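Local coordinates for N-terminal domain of PorA (28-171) (Porphyromonas gingivalis ATCC 33277, PDB 6KJK), which belongs to a cargo protein of the type IX secretion system, and the whole protein impacts the PorXY-SigP signalling of that system, at residues V40-Q43 and P47-V50; G63-C68 and G107-S112; L92-T97 and I129-K134. All blocks are in the same frame, centred on the assembly; numbering follows the deposited sequence.

Contact 1 of 3, residues V40-Q43 and P47-V50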
# COMPACT_ATOMS: atom_id res chain seq x y z
N VAL A 40 3.45 1.84 -9.05
CA VAL A 40 3.94 3.21 -8.98
C VAL A 40 4.63 3.51 -10.30
O VAL A 40 5.56 2.79 -10.71
CB VAL A 40 4.90 3.39 -7.80
CG1 VAL A 40 5.41 4.82 -7.79
CG2 VAL A 40 4.18 3.07 -6.50
N ILE A 41 4.20 4.58 -10.97
CA ILE A 41 4.66 4.90 -12.32
C ILE A 41 5.29 6.27 -12.32
O ILE A 41 4.70 7.22 -11.79
CB ILE A 41 3.49 4.84 -13.32
CG1 ILE A 41 2.94 3.42 -13.36
CG2 ILE A 41 3.91 5.30 -14.74
CD1 ILE A 41 1.57 3.30 -13.93
N ASN A 42 6.47 6.40 -12.91
CA ASN A 42 7.08 7.70 -13.12
C ASN A 42 6.85 8.06 -14.58
O ASN A 42 7.37 7.38 -15.47
CB ASN A 42 8.57 7.62 -12.83
CG ASN A 42 9.34 8.82 -13.32
OD1 ASN A 42 8.78 9.91 -13.46
ND2 ASN A 42 10.64 8.63 -13.59
N GLN A 43 6.09 9.13 -14.83
CA GLN A 43 5.71 9.51 -16.19
C GLN A 43 6.75 10.39 -16.88
O GLN A 43 6.59 10.69 -18.07
CB GLN A 43 4.36 10.23 -16.17
CG GLN A 43 3.26 9.33 -15.66
CD GLN A 43 1.96 10.09 -15.44
OE1 GLN A 43 1.97 11.30 -15.20
NE2 GLN A 43 0.87 9.40 -15.54
N PRO A 47 14.42 8.78 -15.14
CA PRO A 47 14.13 7.95 -13.96
C PRO A 47 14.33 8.72 -12.67
O PRO A 47 15.10 9.69 -12.61
CB PRO A 47 15.15 6.81 -14.06
CG PRO A 47 15.56 6.79 -15.50
CD PRO A 47 15.51 8.22 -15.95
N ILE A 48 13.60 8.31 -11.63
CA ILE A 48 13.70 8.94 -10.32
C ILE A 48 13.84 7.85 -9.27
O ILE A 48 13.23 6.78 -9.38
CB ILE A 48 12.48 9.86 -10.05
CG1 ILE A 48 12.60 10.61 -8.72
CG2 ILE A 48 11.18 9.11 -10.11
CD1 ILE A 48 11.43 11.56 -8.51
N ASN A 49 14.64 8.12 -8.25
CA ASN A 49 14.76 7.22 -7.12
C ASN A 49 13.78 7.64 -6.04
O ASN A 49 13.73 8.81 -5.65
CB ASN A 49 16.18 7.26 -6.55
CG ASN A 49 17.18 6.53 -7.43
OD1 ASN A 49 16.81 5.91 -8.42
ND2 ASN A 49 18.44 6.55 -7.04
N VAL A 50 12.99 6.68 -5.57
CA VAL A 50 11.97 6.95 -4.57
C VAL A 50 12.07 5.94 -3.44
O VAL A 50 12.69 4.88 -3.55
CB VAL A 50 10.56 6.96 -5.18
CG1 VAL A 50 10.46 7.98 -6.30
CG2 VAL A 50 10.20 5.60 -5.73
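N42 lays its flat amide beneath a methyl branch of I48 at the mouth of a beta-arch, the connection in which a chain leaves one sheet of a beta-sandwich and enters the other. Strand 31-42 ends in the first sheet and strand 48-58 begins in the second, so the two segments face each other across the sandwich instead of pairing as a hairpin. The two side chains meet at a slant: CG2 of I48 stands over the amide, 3.7 Å from CG of N42 and 3.6 Å from its ND2. N42 reaches this place because its CG is anti to the backbone N (chi1 167°), which carries the amide across the opening of the arch. In I48 the long CG1 arm takes the anti position, and CG2 is the branch presented to N42.

Asparagine suits the site because its short amide can serve several backbone groups at once. OD1 accepts from the N of S44, the bond of an Asx turn, while ND2 donates to the carbonyls of both T46 and V85. These bonds fix the rotation of the amide and leave a steady platform for the apolar methyl. P47, exposed and with its CB leaving CA away from the first strand, meets N42 through its backbone: its CA lies 3.6 Å from ND2 of N42.

Contact 2 of 3, residues G63-C68 and G107-S112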
# COMPACT_ATOMS: atom_id res chain seq x y z
N GLY A 63 -3.53 -7.76 14.10
CA GLY A 63 -3.25 -7.65 12.68
C GLY A 63 -1.80 -7.34 12.42
O GLY A 63 -1.11 -6.75 13.25
N HIS A 64 -1.34 -7.67 11.22
CA HIS A 64 -0.01 -7.31 10.74
C HIS A 64 -0.13 -6.94 9.27
O HIS A 64 -1.06 -7.35 8.57
CB HIS A 64 0.97 -8.49 10.85
CG HIS A 64 1.14 -8.98 12.25
ND1 HIS A 64 0.25 -9.85 12.84
CD2 HIS A 64 2.07 -8.70 13.19
CE1 HIS A 64 0.64 -10.11 14.07
NE2 HIS A 64 1.74 -9.41 14.32
N PHE A 65 0.80 -6.12 8.80
CA PHE A 65 0.84 -5.80 7.38
C PHE A 65 2.18 -6.19 6.79
O PHE A 65 3.18 -6.37 7.50
CB PHE A 65 0.53 -4.31 7.12
CG PHE A 65 1.58 -3.35 7.60
CD1 PHE A 65 2.66 -3.01 6.77
CD2 PHE A 65 1.48 -2.74 8.87
CE1 PHE A 65 3.61 -2.10 7.20
CE2 PHE A 65 2.42 -1.82 9.26
CZ PHE A 65 3.49 -1.51 8.46
N ALA A 66 2.23 -6.28 5.46
CA ALA A 66 3.45 -6.63 4.74
C ALA A 66 3.46 -5.82 3.45
O ALA A 66 2.58 -5.99 2.60
CB ALA A 66 3.54 -8.13 4.41
N LEU A 67 4.43 -4.95 3.34
CA LEU A 67 4.62 -4.09 2.18
C LEU A 67 5.58 -4.73 1.19
O LEU A 67 6.66 -5.19 1.56
CB LEU A 67 5.24 -2.78 2.69
CG LEU A 67 5.61 -1.75 1.63
CD1 LEU A 67 4.35 -1.25 0.91
CD2 LEU A 67 6.33 -0.58 2.27
N CYS A 68 5.21 -4.73 -0.10
CA CYS A 68 6.15 -5.09 -1.15
C CYS A 68 6.29 -3.91 -2.09
O CYS A 68 5.31 -3.52 -2.74
CB CYS A 68 5.66 -6.29 -1.94
SG CYS A 68 5.54 -7.85 -1.01
N GLY A 107 -9.34 -2.13 8.47
CA GLY A 107 -7.93 -1.75 8.57
C GLY A 107 -7.70 -0.61 7.60
O GLY A 107 -8.28 -0.58 6.51
N ALA A 108 -6.92 0.38 7.99
CA ALA A 108 -6.73 1.56 7.15
C ALA A 108 -5.25 1.92 7.13
O ALA A 108 -4.59 1.95 8.19
CB ALA A 108 -7.55 2.74 7.66
N PHE A 109 -4.73 2.19 5.94
CA PHE A 109 -3.33 2.50 5.75
C PHE A 109 -3.21 3.65 4.78
O PHE A 109 -4.07 3.85 3.92
CB PHE A 109 -2.58 1.29 5.17
CG PHE A 109 -2.62 0.08 6.08
CD1 PHE A 109 -3.66 -0.83 6.02
CD2 PHE A 109 -1.61 -0.13 7.02
CE1 PHE A 109 -3.66 -1.94 6.85
CE2 PHE A 109 -1.62 -1.23 7.82
CZ PHE A 109 -2.63 -2.14 7.74
N THR A 110 -2.11 4.39 4.89
CA THR A 110 -1.75 5.35 3.86
C THR A 110 -0.37 4.97 3.37
O THR A 110 0.52 4.68 4.18
CB THR A 110 -1.77 6.79 4.40
OG1 THR A 110 -3.11 7.08 4.84
CG2 THR A 110 -1.36 7.79 3.33
N PHE A 111 -0.19 4.96 2.06
CA PHE A 111 1.11 4.72 1.43
C PHE A 111 1.47 5.99 0.68
O PHE A 111 0.65 6.50 -0.12
CB PHE A 111 1.03 3.54 0.47
CG PHE A 111 2.27 3.38 -0.36
CD1 PHE A 111 3.37 2.66 0.12
CD2 PHE A 111 2.36 3.98 -1.61
CE1 PHE A 111 4.52 2.52 -0.67
CE2 PHE A 111 3.51 3.86 -2.39
CZ PHE A 111 4.57 3.12 -1.92
N SER A 112 2.70 6.45 0.84
CA SER A 112 3.21 7.53 -0.00
C SER A 112 4.57 7.18 -0.56
O SER A 112 5.39 6.53 0.09
CB SER A 112 3.35 8.85 0.76
OG SER A 112 2.08 9.31 1.20
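F109 turns the edge of its ring toward the face of F65, an offset edge-to-face pair with centroids 5.5 Å apart and planes at 68°. This is the tight half of the contact. CE2 of F109 approaches to 3.6 Å from CD2 of F65 and 3.8 Å from its CB, so one ring corner presses on both the ring and the stem of its partner. With CG of F65 set between its backbone N and carbonyl carbon (chi1 68°), both CB and the ring of F65 lie against that CE2 corner. Phenylalanine suits both places: a large, wholly apolar ring spans the gap between backbones whose CA atoms, in F65 and F109, stand 9.4 Å apart. Y96 adds a further edge-to-face partner for F109.

Two residues further along, the fit is looser. L67 and F111 cross at about a right angle and touch through a single methyl, CD1 of L67, 4.1 Å from CE1 of F111.

The residues that alternate with these on each strand point the other way. On the first strand, H64, A66 and C68 are partly exposed, and C68 is tied by a disulfide to C72. On the second, T110 and S112 are buried, their hydroxyls hydrogen-bonded to N128 and T126. On each strand one apolar row faces the opposite sheet and the alternate residues face the other side, as expected of a beta-sandwich, here with strand 64-69 in one sheet and strand 105-115 in the facing one.

Contact 3 of 3, residues L92-T97 and I129-K134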
# COMPACT_ATOMS: atom_id res chain seq x y z
N LEU A 92 3.48 -2.59 -6.55
CA LEU A 92 3.28 -2.21 -5.17
C LEU A 92 2.20 -3.12 -4.61
O LEU A 92 1.13 -3.25 -5.21
CB LEU A 92 2.75 -0.77 -5.13
CG LEU A 92 2.25 -0.27 -3.79
CD1 LEU A 92 3.36 -0.29 -2.71
CD2 LEU A 92 1.66 1.13 -3.97
N SER A 93 2.46 -3.74 -3.47
CA SER A 93 1.40 -4.48 -2.82
C SER A 93 1.45 -4.28 -1.31
O SER A 93 2.50 -4.01 -0.73
CB SER A 93 1.41 -5.97 -3.14
OG SER A 93 2.55 -6.59 -2.63
N LEU A 94 0.29 -4.42 -0.69
CA LEU A 94 0.18 -4.36 0.76
C LEU A 94 -0.76 -5.46 1.20
O LEU A 94 -1.92 -5.48 0.77
CB LEU A 94 -0.35 -2.99 1.20
CG LEU A 94 -0.49 -2.76 2.70
CD1 LEU A 94 0.86 -2.81 3.37
CD2 LEU A 94 -1.20 -1.43 2.98
N ARG A 95 -0.27 -6.37 2.02
CA ARG A 95 -1.07 -7.46 2.52
C ARG A 95 -1.38 -7.20 3.98
O ARG A 95 -0.49 -6.84 4.77
CB ARG A 95 -0.26 -8.75 2.41
CG ARG A 95 -0.19 -9.33 1.01
CD ARG A 95 0.77 -10.51 1.04
NE ARG A 95 0.72 -11.39 -0.13
CZ ARG A 95 1.49 -11.26 -1.20
NH1 ARG A 95 2.36 -10.26 -1.28
NH2 ARG A 95 1.38 -12.12 -2.21
N TYR A 96 -2.63 -7.41 4.37
CA TYR A 96 -3.09 -7.19 5.74
C TYR A 96 -3.64 -8.52 6.21
O TYR A 96 -4.53 -9.09 5.56
CB TYR A 96 -4.17 -6.12 5.71
CG TYR A 96 -4.83 -5.83 7.05
CD1 TYR A 96 -4.12 -5.78 8.25
CD2 TYR A 96 -6.18 -5.62 7.09
CE1 TYR A 96 -4.76 -5.53 9.44
CE2 TYR A 96 -6.85 -5.36 8.29
CZ TYR A 96 -6.11 -5.30 9.47
OH TYR A 96 -6.70 -5.04 10.71
N THR A 97 -3.12 -9.03 7.33
CA THR A 97 -3.50 -10.34 7.83
C THR A 97 -3.96 -10.19 9.27
O THR A 97 -3.44 -9.35 10.01
CB THR A 97 -2.34 -11.30 7.76
OG1 THR A 97 -1.23 -10.73 8.43
CG2 THR A 97 -1.94 -11.54 6.34
N ILE A 129 -5.65 3.31 1.70
CA ILE A 129 -6.14 1.97 1.46
C ILE A 129 -6.99 1.57 2.66
O ILE A 129 -6.49 1.57 3.80
CB ILE A 129 -4.97 0.99 1.29
CG1 ILE A 129 -4.11 1.44 0.13
CG2 ILE A 129 -5.46 -0.45 1.10
CD1 ILE A 129 -2.77 0.82 0.14
N ASN A 130 -8.24 1.21 2.42
CA ASN A 130 -9.12 0.71 3.48
C ASN A 130 -9.44 -0.75 3.21
O ASN A 130 -9.97 -1.08 2.13
CB ASN A 130 -10.44 1.49 3.53
CG ASN A 130 -10.26 2.91 3.97
OD1 ASN A 130 -9.41 3.22 4.81
ND2 ASN A 130 -11.05 3.81 3.39
N PHE A 131 -9.08 -1.61 4.12
CA PHE A 131 -9.45 -3.02 4.06
C PHE A 131 -10.73 -3.17 4.86
O PHE A 131 -10.70 -3.19 6.09
CB PHE A 131 -8.34 -3.86 4.68
CG PHE A 131 -7.04 -3.83 3.88
CD1 PHE A 131 -6.91 -4.59 2.72
CD2 PHE A 131 -5.95 -3.06 4.27
CE1 PHE A 131 -5.73 -4.60 1.98
CE2 PHE A 131 -4.77 -3.09 3.53
CZ PHE A 131 -4.66 -3.86 2.39
N LYS A 132 -11.85 -3.26 4.17
CA LYS A 132 -13.17 -3.36 4.81
C LYS A 132 -13.53 -4.84 4.88
O LYS A 132 -14.04 -5.42 3.91
CB LYS A 132 -14.20 -2.54 4.06
CG LYS A 132 -13.92 -1.07 4.11
CD LYS A 132 -15.03 -0.26 3.46
CE LYS A 132 -14.73 1.21 3.54
NZ LYS A 132 -15.74 2.01 2.79
N TYR A 133 -13.25 -5.45 6.02
CA TYR A 133 -13.50 -6.86 6.26
C TYR A 133 -14.94 -7.06 6.74
O TYR A 133 -15.36 -6.45 7.73
CB TYR A 133 -12.56 -7.35 7.35
CG TYR A 133 -12.73 -8.77 7.81
CD1 TYR A 133 -12.45 -9.83 6.97
CD2 TYR A 133 -13.16 -9.04 9.12
CE1 TYR A 133 -12.58 -11.14 7.42
CE2 TYR A 133 -13.29 -10.33 9.57
CZ TYR A 133 -13.01 -11.38 8.73
OH TYR A 133 -13.14 -12.66 9.21
N LYS A 134 -15.69 -7.91 6.04
CA LYS A 134 -17.06 -8.29 6.42
C LYS A 134 -17.91 -7.06 6.73
O LYS A 134 -18.57 -6.97 7.78
CB LYS A 134 -17.07 -9.30 7.57
CG LYS A 134 -16.44 -10.62 7.21
CD LYS A 134 -16.57 -11.66 8.32
CE LYS A 134 -15.99 -13.00 7.88
NZ LYS A 134 -15.93 -14.04 8.94
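Strands 92-97 and 129-133, in facing sheets, run in broadly the same direction, crossing at -34° with their axes 9.5 Å apart at closest approach. They draw together where the two aromatic residues meet: the CA atoms of Y96 and F131 are 7.8 Å apart, against 9.0 Å for those of L94 and I129. F131 is the hub. Over one face of its ring sits CB of Y96, a CH-pi contact 3.8 Å from the F131 centroid and 14° off the normal, while CG2 of I129, from its own strand, covers the opposite face. The ring is thus clamped between two aliphatic groups. The side chains of Y96 and F131 lie alongside, reaching in from opposite strands, and CD2 of Y96 lies 3.7 Å from CB of F131, their ring planes oblique to one another. L94, its CG anti to the backbone N (chi1 -179°), extends toward the second strand, where CD2 lies at the rim of the F131 ring and 3.9 Å from CD1 of I129.

Tyrosine suits position 96 because its ring joins the apolar packing while its OH reaches polar partners, NE2 of H105 and N of I60. Two bonds therefore satisfy the buried hydroxyl. The carbonyl O of L94 lies at the edge of F131, 3.6 Å from CZ, where the ring's slightly positive hydrogens would probably make a weakly favourable contact.

In the fold
The three contacts all join the same two sheets of the sandwich, but at different points along it. Contacts 2 and 3 are close neighbours, their centres about 7 Å apart: strands 64-69 and 90-99 pair in one sheet, 105-115 and 125-133 in the other. Probable backbone hydrogen bonds link them, from F131 N to G107 O (2.7 Å) and from I129 N to F109 O (2.8 Å). Contact 1 lies toward one end, its centre about 21 Å from that of contact 2 and 24 Å from that of contact 3. Even so, the segments touch at their near ends: CG2 of V40 packs 4.2 Å from CE2 of F111 and 4.1 Å from CD2 of L92.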